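Local atomic coordinates of alpha-catenin-like protein hmp-1 (Caenorhabditis elegans, PDB entry 5XA5), a protein that forms part of cadherin-catenin cell junctions, binding beta-catenin and actin filaments, and is required for cell migration and cell shape changes during embryonic body enclosure and elongation. Residues Gly53-Leu58 with Asp109-Ser114; Leu93-Asp98 with Leu131-Lys136; His161-Ala166 with Ile170-Leu175; Glu184-Thr189 with Ser211-Thr216. One frame throughout, in Å; residues are numbered along the deposited sequence.

Contact 1: Gly53-Leu58 with Asp109-Ser114; sequences GLVATL and DFVRDS
At one end of an antiparallel four-helix bundle, the hallmark of the vinculin/alpha-catenin family, Leu54 and Val55 of helix 51-74 meet Val111 in the last turn of helix 83-112. The backbones stay well apart, with 8.2 Å between the CA atoms of Val55 and Val111, so branched aliphatic side chains have to bridge the gap. Val55 does so with one methyl: its CG2 lies 3.8 Å from CG2 of Val111, and the two side chains cross obliquely. On Val55, CG1 stands anti to the backbone N (chi1 176°), which leaves CG2 beside that nitrogen and facing the other helix. Val111 is turned differently: with chi1 at -63° its CG2 sits between the backbone N and the carbonyl carbon, and from there it meets Val55. Its other methyl, CG1, is directed to Leu54, whose CD1 makes a looser contact at 4.4 Å. Valine suits both places because a beta-branched side chain presents a methyl close to its own helix, while the longer leucine can reach over from the position just before Val55. All three residues are buried, and no hydrogen bond joins the segments. Polar links lie beside this apolar patch: Arg112 forms a salt bridge with Glu52 just before the first segment, and Thr57 OG1 bonds to Gly53 O one turn back at 3.0 Å, an oxygen that also accepts from Thr57 N. A chain of another protein also packs an apolar side chain on Val55, consistent with this bundle taking part in partner binding. Such aliphatic packing between up-and-down neighbouring helices is characteristic of the vinculin/alpha-catenin bundle.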
loop_
_atom_site.group_PDB
_atom_site.type_symbol
_atom_site.label_atom_id
_atom_site.label_comp_id
_atom_site.label_asym_id
_atom_site.label_seq_id
_atom_site.Cartn_x
_atom_site.Cartn_y
_atom_site.Cartn_z
ATOM N N GLY A 53 -10.900 13.783 -29.409
ATOM C CA GLY A 53 -11.544 13.309 -28.195
ATOM C C GLY A 53 -10.755 12.230 -27.464
ATOM O O GLY A 53 -10.778 12.164 -26.227
ATOM N N LEU A 54 -10.065 11.368 -28.209
ATOM C CA LEU A 54 -9.226 10.338 -27.582
ATOM C C LEU A 54 -8.132 10.978 -26.743
ATOM O O LEU A 54 -7.834 10.523 -25.639
ATOM C CB LEU A 54 -8.589 9.422 -28.628
ATOM C CG LEU A 54 -9.472 8.427 -29.371
ATOM C CD1 LEU A 54 -8.713 7.745 -30.507
ATOM C CD2 LEU A 54 -10.005 7.400 -28.395
ATOM N N VAL A 55 -7.520 12.024 -27.279
ATOM C CA VAL A 55 -6.463 12.726 -26.569
ATOM C C VAL A 55 -7.057 13.476 -25.376
ATOM O O VAL A 55 -6.469 13.497 -24.292
ATOM C CB VAL A 55 -5.720 13.703 -27.501
ATOM C CG1 VAL A 55 -4.672 14.502 -26.736
ATOM C CG2 VAL A 55 -5.088 12.953 -28.673
ATOM N N ALA A 56 -8.228 14.084 -25.571
ATOM C CA ALA A 56 -8.887 14.821 -24.493
ATOM C C ALA A 56 -9.185 13.912 -23.306
ATOM O O ALA A 56 -8.946 14.278 -22.151
ATOM C CB ALA A 56 -10.171 15.482 -24.995
ATOM N N THR A 57 -9.715 12.728 -23.592
ATOM C CA THR A 57 -9.999 11.762 -22.538
ATOM C C THR A 57 -8.728 11.375 -21.803
ATOM O O THR A 57 -8.708 11.324 -20.573
ATOM C CB THR A 57 -10.661 10.503 -23.099
ATOM O OG1 THR A 57 -11.903 10.855 -23.721
ATOM C CG2 THR A 57 -10.901 9.482 -21.995
ATOM N N LEU A 58 -7.673 11.101 -22.560
ATOM C CA LEU A 58 -6.381 10.746 -21.980
ATOM C C LEU A 58 -5.885 11.866 -21.068
ATOM O O LEU A 58 -5.454 11.624 -19.940
ATOM C CB LEU A 58 -5.361 10.465 -23.082
ATOM C CG LEU A 58 -3.901 10.334 -22.653
ATOM C CD1 LEU A 58 -3.710 9.091 -21.810
ATOM C CD2 LEU A 58 -2.977 10.342 -23.872
ATOM N N ASP A 109 0.282 13.344 -31.857
ATOM C CA ASP A 109 1.014 13.184 -33.112
ATOM C C ASP A 109 0.509 11.970 -33.878
ATOM O O ASP A 109 0.343 12.009 -35.096
ATOM C CB ASP A 109 2.516 13.046 -32.852
ATOM C CG ASP A 109 3.112 14.279 -32.203
ATOM O OD1 ASP A 109 2.541 15.378 -32.367
ATOM O OD2 ASP A 109 4.156 14.145 -31.530
ATOM N N PHE A 110 0.253 10.889 -33.150
ATOM C CA PHE A 110 -0.201 9.666 -33.782
ATOM C C PHE A 110 -1.606 9.793 -34.356
ATOM O O PHE A 110 -1.817 9.482 -35.519
ATOM C CB PHE A 110 -0.143 8.504 -32.791
ATOM C CG PHE A 110 -1.057 7.360 -33.137
ATOM C CD1 PHE A 110 -0.908 6.662 -34.327
ATOM C CD2 PHE A 110 -2.052 6.971 -32.255
ATOM C CE1 PHE A 110 -1.755 5.606 -34.635
ATOM C CE2 PHE A 110 -2.890 5.920 -32.548
ATOM C CZ PHE A 110 -2.750 5.238 -33.747
ATOM N N VAL A 111 -2.565 10.243 -33.554
ATOM C CA VAL A 111 -3.956 10.254 -34.004
ATOM C C VAL A 111 -4.154 11.226 -35.160
ATOM O O VAL A 111 -5.114 11.117 -35.921
ATOM C CB VAL A 111 -4.928 10.628 -32.866
ATOM C CG1 VAL A 111 -4.882 9.577 -31.756
ATOM C CG2 VAL A 111 -4.609 12.007 -32.318
ATOM N N ARG A 112 -3.236 12.175 -35.291
ATOM C CA ARG A 112 -3.324 13.167 -36.357
ATOM C C ARG A 112 -2.672 12.672 -37.644
ATOM O O ARG A 112 -2.867 13.254 -38.712
ATOM C CB ARG A 112 -2.688 14.481 -35.910
ATOM C CG ARG A 112 -3.594 15.321 -35.017
ATOM C CD ARG A 112 -2.901 16.585 -34.545
ATOM N NE ARG A 112 -3.809 17.457 -33.806
ATOM C CZ ARG A 112 -3.472 18.646 -33.316
ATOM N NH1 ARG A 112 -2.243 19.116 -33.494
ATOM N NH2 ARG A 112 -4.367 19.374 -32.661
ATOM N N ASP A 113 -1.896 11.600 -37.535
ATOM C CA ASP A 113 -1.271 10.964 -38.692
ATOM C C ASP A 113 -1.375 9.460 -38.483
ATOM O O ASP A 113 -0.371 8.754 -38.397
ATOM C CB ASP A 113 0.185 11.416 -38.840
ATOM C CG ASP A 113 0.830 10.933 -40.132
ATOM O OD1 ASP A 113 0.097 10.648 -41.101
ATOM O OD2 ASP A 113 2.078 10.850 -40.172
ATOM N N SER A 114 -2.610 8.972 -38.400
ATOM C CA SER A 114 -2.859 7.657 -37.814
ATOM C C SER A 114 -2.443 6.480 -38.695
ATOM O O SER A 114 -2.521 5.331 -38.263
ATOM C CB SER A 114 -4.339 7.523 -37.437
ATOM O OG SER A 114 -5.188 7.816 -38.530
#

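Contact 2: Leu93-Asp98 with Leu131-Lys136; sequences LGAVQD and LTAVAK
Helices 83-112 and 117-165 run antiparallel where Ala95 and Val96 meet Ala133 and Val134, their local axes 8.6 Å apart and 168° between their directions, and the backbones come as near as 5.4 Å between the CA atoms of Val96 and Ala133. Such closeness depends on small side chains. Ala133 points its single methyl at the facing helix, where CB rests 4.0 Å from the carbonyl oxygen Ala95 O and also approaches Ala95 CB; alanine suits the place because its methyl fits between backbones this close. Val96 uses its two branches for two tasks. Its CG1, anti to the backbone N (chi1 175°), meets CG2 of Val134 at 4.1 Å, valine against valine. Its CG2, on the nitrogen side of the same carbon, lies against the main chain of the other helix, 3.6 Å from Ala133 O and 3.9 Å from Val134 N, so that it packs on a peptide group as well as on the CB of Ala133. The alanines are partly exposed and the valines buried, which places the larger side chains toward the bundle interior. There Phe65 of helix 51-74 touches Val96, and Leu32 of helix 23-36 touches Val134, completing a four-helix core; an apolar side chain from a chain of another protein also reaches Val134. With no hydrogen bond or charge pair across the segments, cohesion between them probably comes from shape fit and burial of methyl groups, a chemistry that holds two helices close without prescribing any polar partner.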
loop_
_atom_site.group_PDB
_atom_site.type_symbol
_atom_site.label_atom_id
_atom_site.label_comp_id
_atom_site.label_asym_id
_atom_site.label_seq_id
_atom_site.Cartn_x
_atom_site.Cartn_y
_atom_site.Cartn_z
ATOM N N LEU A 93 4.731 10.292 -8.292
ATOM C CA LEU A 93 3.566 10.893 -8.930
ATOM C C LEU A 93 4.014 11.848 -10.032
ATOM O O LEU A 93 3.355 11.971 -11.065
ATOM C CB LEU A 93 2.701 11.630 -7.908
ATOM C CG LEU A 93 1.278 11.981 -8.349
ATOM C CD1 LEU A 93 0.508 10.720 -8.763
ATOM C CD2 LEU A 93 0.544 12.731 -7.254
ATOM N N GLY A 94 5.136 12.526 -9.799
ATOM C CA GLY A 94 5.702 13.428 -10.784
ATOM C C GLY A 94 6.114 12.690 -12.043
ATOM O O GLY A 94 6.008 13.216 -13.142
ATOM N N ALA A 95 6.573 11.454 -11.882
ATOM C CA ALA A 95 6.964 10.651 -13.036
ATOM C C ALA A 95 5.743 10.297 -13.884
ATOM O O ALA A 95 5.846 10.178 -15.107
ATOM C CB ALA A 95 7.695 9.394 -12.591
ATOM N N VAL A 96 4.587 10.138 -13.240
ATOM C CA VAL A 96 3.337 9.931 -13.967
ATOM C C VAL A 96 2.946 11.199 -14.730
ATOM O O VAL A 96 2.551 11.136 -15.896
ATOM C CB VAL A 96 2.187 9.500 -13.022
ATOM C CG1 VAL A 96 0.869 9.412 -13.775
ATOM C CG2 VAL A 96 2.504 8.149 -12.394
ATOM N N GLN A 97 3.079 12.351 -14.083
ATOM C CA GLN A 97 2.773 13.618 -14.740
ATOM C C GLN A 97 3.647 13.820 -15.974
ATOM O O GLN A 97 3.162 14.238 -17.027
ATOM C CB GLN A 97 2.960 14.777 -13.759
ATOM C CG GLN A 97 2.657 16.159 -14.331
ATOM C CD GLN A 97 2.802 17.241 -13.274
ATOM O OE1 GLN A 97 3.831 17.336 -12.605
ATOM N NE2 GLN A 97 1.757 18.042 -13.100
ATOM N N ASP A 98 4.932 13.508 -15.839
ATOM C CA ASP A 98 5.884 13.726 -16.924
ATOM C C ASP A 98 5.656 12.758 -18.086
ATOM O O ASP A 98 5.496 13.196 -19.227
ATOM C CB ASP A 98 7.324 13.615 -16.411
ATOM C CG ASP A 98 7.707 14.763 -15.473
ATOM O OD1 ASP A 98 6.963 15.766 -15.410
ATOM O OD2 ASP A 98 8.762 14.664 -14.809
ATOM N N LEU A 131 2.354 3.840 -18.338
ATOM C CA LEU A 131 1.683 2.841 -17.506
ATOM C C LEU A 131 2.683 2.136 -16.583
ATOM O O LEU A 131 2.313 1.636 -15.515
ATOM C CB LEU A 131 0.924 1.826 -18.381
ATOM C CG LEU A 131 -0.223 2.432 -19.209
ATOM C CD1 LEU A 131 -1.032 1.338 -19.881
ATOM C CD2 LEU A 131 -1.136 3.306 -18.350
ATOM N N THR A 132 3.952 2.122 -16.977
ATOM C CA THR A 132 5.012 1.605 -16.111
ATOM C C THR A 132 5.239 2.553 -14.933
ATOM O O THR A 132 5.506 2.123 -13.797
ATOM C CB THR A 132 6.319 1.415 -16.895
ATOM O OG1 THR A 132 6.163 0.327 -17.813
ATOM C CG2 THR A 132 7.473 1.104 -15.953
ATOM N N ALA A 133 5.146 3.856 -15.200
ATOM C CA ALA A 133 5.291 4.853 -14.139
ATOM C C ALA A 133 4.102 4.784 -13.184
ATOM O O ALA A 133 4.246 5.000 -11.979
ATOM C CB ALA A 133 5.432 6.249 -14.723
ATOM N N VAL A 134 2.928 4.467 -13.720
ATOM C CA VAL A 134 1.754 4.252 -12.878
ATOM C C VAL A 134 1.974 3.032 -11.994
ATOM O O VAL A 134 1.697 3.074 -10.798
ATOM C CB VAL A 134 0.470 4.079 -13.727
ATOM C CG1 VAL A 134 -0.692 3.639 -12.854
ATOM C CG2 VAL A 134 0.166 5.385 -14.438
ATOM N N ALA A 135 2.509 1.965 -12.581
ATOM C CA ALA A 135 2.772 0.738 -11.829
ATOM C C ALA A 135 3.790 0.970 -10.709
ATOM O O ALA A 135 3.607 0.474 -9.593
ATOM C CB ALA A 135 3.253 -0.364 -12.766
ATOM N N LYS A 136 4.851 1.727 -11.000
ATOM C CA LYS A 136 5.865 2.017 -9.984
ATOM C C LYS A 136 5.268 2.846 -8.851
ATOM O O LYS A 136 5.619 2.650 -7.682
ATOM C CB LYS A 136 7.075 2.730 -10.602
ATOM C CG LYS A 136 8.042 1.769 -11.276
ATOM C CD LYS A 136 9.150 2.476 -12.036
ATOM C CE LYS A 136 10.043 1.459 -12.731
ATOM N NZ LYS A 136 11.122 2.101 -13.528
#

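Contact 3: His161-Ala166 with Ile170-Leu175; sequences HQMIEA and IKVDDL
Two flat groups of Gln162 face Leu175: its carboxamide, whose OE1 meets CD2 of the leucine at 3.7 Å, and the peptide group joining it to Met163, over one face of which the leucine lays its other methyl. That methyl, CD1, is 3.5 Å from Gln162 O and 3.6 Å from Met163 N. The setting is a helical hairpin, in which helix 117-165 turns through a very short connection into helix 169-196; the two run antiparallel at 163°, their local axes 8.9 Å apart. The carboxamide's NE2 is hydrogen-bonded to Glu158 about one turn earlier, which fixes the polar end while OE1 only packs against the methyl, and this suits glutamine to a solvent-facing border. Deeper in, Met163 has CG anti to its nitrogen (chi1 -169°), and this carbon meets CG1 of Val172 at 4.1 Å, the side chains crossing at about a right angle. The flexible methionine then carries on to touch Leu220 and Thr224 of helix 200-229, linking the hairpin to the next helix of the same bundle. Shortening Leu175 to an alanine would probably open a gap beside the Gln162-Met163 peptide and leave Ala166 CB without one of its apolar neighbours. Ala166, first to leave helical geometry (psi 142°), is small enough to nestle close to the returning helix, while Lys171 offers only the root of its side chain, its NZ being bound in a salt bridge to Asp167 in the connection. The alanine methyl CB thus has two equally near neighbours, Lys171 CB and Val172 CG2, each at 3.8 Å.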
loop_
_atom_site.group_PDB
_atom_site.type_symbol
_atom_site.label_atom_id
_atom_site.label_comp_id
_atom_site.label_asym_id
_atom_site.label_seq_id
_atom_site.Cartn_x
_atom_site.Cartn_y
_atom_site.Cartn_z
ATOM N N HIS A 161 5.011 -1.205 26.486
ATOM C CA HIS A 161 6.186 -0.793 27.238
ATOM C C HIS A 161 5.772 -0.037 28.498
ATOM O O HIS A 161 6.264 -0.316 29.609
ATOM C CB HIS A 161 7.092 0.096 26.367
ATOM C CG HIS A 161 8.389 0.488 27.026
ATOM N ND1 HIS A 161 9.583 -0.090 26.696
ATOM C CD2 HIS A 161 8.653 1.401 27.999
ATOM C CE1 HIS A 161 10.553 0.447 27.437
ATOM N NE2 HIS A 161 10.010 1.332 28.238
ATOM N N GLN A 162 4.870 0.928 28.316
ATOM C CA GLN A 162 4.423 1.743 29.431
ATOM C C GLN A 162 3.676 0.896 30.446
ATOM O O GLN A 162 3.805 1.131 31.655
ATOM C CB GLN A 162 3.546 2.897 28.927
ATOM C CG GLN A 162 4.354 3.967 28.235
ATOM C CD GLN A 162 3.484 5.051 27.636
ATOM O OE1 GLN A 162 2.475 5.429 28.221
ATOM N NE2 GLN A 162 3.901 5.592 26.494
ATOM N N MET A 163 2.922 -0.101 29.961
ATOM C CA MET A 163 2.173 -0.954 30.873
ATOM C C MET A 163 3.120 -1.750 31.772
ATOM O O MET A 163 2.904 -1.845 32.998
ATOM C CB MET A 163 1.233 -1.884 30.094
ATOM C CG MET A 163 0.249 -2.600 31.000
ATOM S SD MET A 163 -0.989 -3.568 30.115
ATOM C CE MET A 163 0.005 -4.943 29.530
ATOM N N ILE A 164 4.204 -2.263 31.185
ATOM C CA ILE A 164 5.209 -3.030 31.904
ATOM C C ILE A 164 5.903 -2.149 32.938
ATOM O O ILE A 164 6.273 -2.609 34.034
ATOM C CB ILE A 164 6.236 -3.615 30.902
ATOM C CG1 ILE A 164 5.546 -4.659 30.025
ATOM C CG2 ILE A 164 7.437 -4.206 31.630
ATOM C CD1 ILE A 164 6.363 -5.096 28.813
ATOM N N GLU A 165 6.084 -0.871 32.604
ATOM C CA GLU A 165 6.801 0.043 33.499
ATOM C C GLU A 165 5.911 0.689 34.561
ATOM O O GLU A 165 6.421 1.277 35.519
ATOM C CB GLU A 165 7.482 1.149 32.690
ATOM C CG GLU A 165 8.572 0.659 31.785
ATOM C CD GLU A 165 9.741 0.083 32.547
ATOM O OE1 GLU A 165 10.085 0.623 33.627
ATOM O OE2 GLU A 165 10.303 -0.921 32.063
ATOM N N ALA A 166 4.595 0.577 34.404
ATOM C CA ALA A 166 3.661 1.259 35.304
ATOM C C ALA A 166 3.870 0.838 36.739
ATOM O O ALA A 166 4.140 -0.328 37.016
ATOM C CB ALA A 166 2.208 0.991 34.889
ATOM N N ILE A 170 -3.853 1.345 39.003
ATOM C CA ILE A 170 -4.697 2.224 38.187
ATOM C C ILE A 170 -4.049 2.538 36.828
ATOM O O ILE A 170 -4.733 2.570 35.787
ATOM C CB ILE A 170 -5.009 3.531 38.944
ATOM C CG1 ILE A 170 -5.946 3.234 40.118
ATOM C CG2 ILE A 170 -5.654 4.554 38.032
ATOM C CD1 ILE A 170 -6.278 4.447 40.953
ATOM N N LYS A 171 -2.734 2.736 36.817
ATOM C CA LYS A 171 -2.039 2.944 35.545
ATOM C C LYS A 171 -2.076 1.687 34.680
ATOM O O LYS A 171 -2.255 1.778 33.471
ATOM C CB LYS A 171 -0.580 3.366 35.766
ATOM C CG LYS A 171 -0.392 4.855 35.984
ATOM C CD LYS A 171 1.061 5.170 36.311
ATOM C CE LYS A 171 1.223 6.544 36.939
ATOM N NZ LYS A 171 2.641 6.771 37.338
ATOM N N VAL A 172 -1.894 0.513 35.288
ATOM C CA VAL A 172 -1.896 -0.719 34.510
ATOM C C VAL A 172 -3.261 -0.928 33.841
ATOM O O VAL A 172 -3.350 -1.265 32.658
ATOM C CB VAL A 172 -1.543 -1.944 35.379
ATOM C CG1 VAL A 172 -1.742 -3.221 34.556
ATOM C CG2 VAL A 172 -0.089 -1.839 35.893
ATOM N N ASP A 173 -4.328 -0.704 34.590
ATOM C CA ASP A 173 -5.672 -0.818 33.997
ATOM C C ASP A 173 -5.930 0.201 32.894
ATOM O O ASP A 173 -6.504 -0.132 31.860
ATOM C CB ASP A 173 -6.740 -0.663 35.077
ATOM C CG ASP A 173 -6.905 -1.906 35.917
ATOM O OD1 ASP A 173 -6.372 -2.971 35.542
ATOM O OD2 ASP A 173 -7.586 -1.820 36.961
ATOM N N ASP A 174 -5.517 1.450 33.113
ATOM C CA ASP A 174 -5.754 2.491 32.111
ATOM C C ASP A 174 -4.949 2.230 30.848
ATOM O O ASP A 174 -5.437 2.414 29.733
ATOM C CB ASP A 174 -5.418 3.876 32.663
ATOM C CG ASP A 174 -6.418 4.350 33.702
ATOM O OD1 ASP A 174 -7.547 3.813 33.729
ATOM O OD2 ASP A 174 -6.079 5.271 34.477
ATOM N N LEU A 175 -3.703 1.802 31.015
ATOM C CA LEU A 175 -2.897 1.481 29.846
ATOM C C LEU A 175 -3.448 0.247 29.131
ATOM O O LEU A 175 -3.437 0.209 27.915
ATOM C CB LEU A 175 -1.430 1.273 30.234
ATOM C CG LEU A 175 -0.741 2.593 30.600
ATOM C CD1 LEU A 175 0.556 2.288 31.341
ATOM C CD2 LEU A 175 -0.458 3.411 29.347
#

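Contact 4: Glu184-Thr189 with Ser211-Thr216; sequences EELDIT and SALRQT
Arg214 of helix 200-229 reaches both Glu184 and Asp187 of helix 169-196, a salt-bridge network on the flank of an antiparallel four-helix bundle. With bends at chi2 and chi3 the arginine folds toward the other helix, and its NH2 bonds to Glu184 OE2 at 3.0 Å; the carboxylate and guanidinium planes are nearly perpendicular (83°), and the nitrogen meets OE2 from above the carboxylate plane. NH1 makes a weak but fairly straight bond (166°) to Asp187 OD1 at 3.2 Å, with Asp187 at the edge of the guanidinium. The long, multi-donor arginine suits a place where the two local helix axes are 11.1 Å apart. Asp187 has further charges around it, Arg210 at OD1 and Arg191 at OD2, which are likely to stabilise this buried carboxylate in its ionised form. A leucine in place of Arg214 has no guanidinium, and would probably leave Glu184 without its mate and Asp187 with less positive charge around it. Apolar packing adds an inner layer through Leu186 and Leu213, flanked by Val153 of helix 117-165 and Met247 of helix 234-258. Their side chains cross at about a right angle, and CD2 of Leu186 meets CD2 of Leu213 at 3.8 Å.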
loop_
_atom_site.group_PDB
_atom_site.type_symbol
_atom_site.label_atom_id
_atom_site.label_comp_id
_atom_site.label_asym_id
_atom_site.label_seq_id
_atom_site.Cartn_x
_atom_site.Cartn_y
_atom_site.Cartn_z
ATOM N N GLU A 184 -7.066 -4.188 18.856
ATOM C CA GLU A 184 -8.227 -4.465 18.016
ATOM C C GLU A 184 -8.121 -3.788 16.644
ATOM O O GLU A 184 -8.429 -4.416 15.630
ATOM C CB GLU A 184 -9.517 -4.031 18.713
ATOM C CG GLU A 184 -9.968 -4.948 19.838
ATOM C CD GLU A 184 -10.570 -6.258 19.353
ATOM O OE1 GLU A 184 -10.893 -6.381 18.149
ATOM O OE2 GLU A 184 -10.740 -7.162 20.198
ATOM N N GLU A 185 -7.685 -2.528 16.630
ATOM C CA GLU A 185 -7.449 -1.771 15.397
ATOM C C GLU A 185 -6.385 -2.448 14.536
ATOM O O GLU A 185 -6.552 -2.627 13.327
ATOM C CB GLU A 185 -7.012 -0.339 15.727
ATOM C CG GLU A 185 -8.081 0.728 15.651
ATOM C CD GLU A 185 -7.816 1.894 16.599
ATOM O OE1 GLU A 185 -6.756 1.903 17.267
ATOM O OE2 GLU A 185 -8.666 2.809 16.674
ATOM N N LEU A 186 -5.277 -2.820 15.167
ATOM C CA LEU A 186 -4.178 -3.462 14.454
ATOM C C LEU A 186 -4.624 -4.797 13.895
ATOM O O LEU A 186 -4.274 -5.155 12.778
ATOM C CB LEU A 186 -2.978 -3.654 15.381
ATOM C CG LEU A 186 -1.716 -4.302 14.816
ATOM C CD1 LEU A 186 -1.091 -3.465 13.690
ATOM C CD2 LEU A 186 -0.687 -4.568 15.915
ATOM N N ASP A 187 -5.401 -5.531 14.683
ATOM C CA ASP A 187 -5.857 -6.859 14.282
ATOM C C ASP A 187 -6.647 -6.797 12.978
ATOM O O ASP A 187 -6.447 -7.626 12.091
ATOM C CB ASP A 187 -6.709 -7.478 15.394
ATOM C CG ASP A 187 -7.040 -8.926 15.138
ATOM O OD1 ASP A 187 -6.274 -9.796 15.604
ATOM O OD2 ASP A 187 -8.060 -9.197 14.470
ATOM N N ILE A 188 -7.525 -5.806 12.854
ATOM C CA ILE A 188 -8.313 -5.640 11.633
ATOM C C ILE A 188 -7.423 -5.408 10.419
ATOM O O ILE A 188 -7.587 -6.066 9.391
ATOM C CB ILE A 188 -9.302 -4.463 11.746
ATOM C CG1 ILE A 188 -10.325 -4.732 12.846
ATOM C CG2 ILE A 188 -10.003 -4.215 10.411
ATOM C CD1 ILE A 188 -11.079 -3.502 13.297
ATOM N N THR A 189 -6.460 -4.496 10.533
ATOM C CA THR A 189 -5.622 -4.138 9.395
ATOM C C THR A 189 -4.682 -5.285 9.033
ATOM O O THR A 189 -4.401 -5.533 7.856
ATOM C CB THR A 189 -4.805 -2.864 9.671
ATOM O OG1 THR A 189 -3.746 -3.163 10.579
ATOM C CG2 THR A 189 -5.692 -1.790 10.271
ATOM N N SER A 211 -1.918 -14.042 15.847
ATOM C CA SER A 211 -2.453 -14.920 16.874
ATOM C C SER A 211 -1.639 -14.833 18.163
ATOM O O SER A 211 -2.210 -14.798 19.262
ATOM C CB SER A 211 -2.488 -16.355 16.362
ATOM O OG SER A 211 -3.320 -16.440 15.223
ATOM N N ALA A 212 -0.318 -14.798 18.020
ATOM C CA ALA A 212 0.569 -14.728 19.185
ATOM C C ALA A 212 0.348 -13.420 19.939
ATOM O O ALA A 212 0.304 -13.410 21.170
ATOM C CB ALA A 212 2.020 -14.862 18.760
ATOM N N LEU A 213 0.224 -12.311 19.211
ATOM C CA LEU A 213 -0.081 -11.049 19.868
ATOM C C LEU A 213 -1.401 -11.127 20.634
ATOM O O LEU A 213 -1.473 -10.682 21.783
ATOM C CB LEU A 213 -0.131 -9.895 18.852
ATOM C CG LEU A 213 -0.579 -8.533 19.398
ATOM C CD1 LEU A 213 0.362 -8.045 20.498
ATOM C CD2 LEU A 213 -0.724 -7.479 18.291
ATOM N N ARG A 214 -2.453 -11.658 20.006
ATOM C CA ARG A 214 -3.754 -11.718 20.664
ATOM C C ARG A 214 -3.745 -12.573 21.929
ATOM O O ARG A 214 -4.448 -12.274 22.897
ATOM C CB ARG A 214 -4.825 -12.258 19.707
ATOM C CG ARG A 214 -5.111 -11.373 18.522
ATOM C CD ARG A 214 -5.271 -9.917 18.910
ATOM N NE ARG A 214 -6.340 -9.679 19.883
ATOM C CZ ARG A 214 -7.599 -9.375 19.569
ATOM N NH1 ARG A 214 -7.977 -9.300 18.298
ATOM N NH2 ARG A 214 -8.486 -9.161 20.532
ATOM N N GLN A 215 -2.964 -13.644 21.922
ATOM C CA GLN A 215 -2.867 -14.527 23.086
ATOM C C GLN A 215 -1.992 -13.936 24.181
ATOM O O GLN A 215 -2.268 -14.106 25.377
ATOM C CB GLN A 215 -2.312 -15.885 22.665
ATOM C CG GLN A 215 -1.728 -16.704 23.810
ATOM C CD GLN A 215 -0.697 -17.713 23.342
ATOM O OE1 GLN A 215 0.496 -17.569 23.611
ATOM N NE2 GLN A 215 -1.153 -18.743 22.633
ATOM N N THR A 216 -0.921 -13.254 23.786
ATOM C CA THR A 216 0.067 -12.776 24.748
ATOM C C THR A 216 -0.376 -11.513 25.485
ATOM O O THR A 216 -0.116 -11.354 26.676
ATOM C CB THR A 216 1.419 -12.505 24.055
ATOM O OG1 THR A 216 1.917 -13.732 23.509
ATOM C CG2 THR A 216 2.421 -11.958 25.043
#

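How the contacts relate
The four contacts are spread over two helical bundles joined by the long helix 117-165. Contacts 1 and 2 share helix 83-112 and lie on one side of the chain's centre, their centres about 20 Å apart; contacts 3 and 4 share helix 169-196 on the opposite side, with centres about 19 Å apart. Contact 2 and contact 3 both use helix 117-165, yet their centres are about 47 Å apart, and those of contacts 1 and 3 about 64 Å. The segments of contacts 1 and 2 alternate along the sequence, whereas contacts 3 and 4 come in series. The chain is thus an elongated, all-helical amino-terminal part of the longer protein, with the partner chain touching contacts 1 and 2.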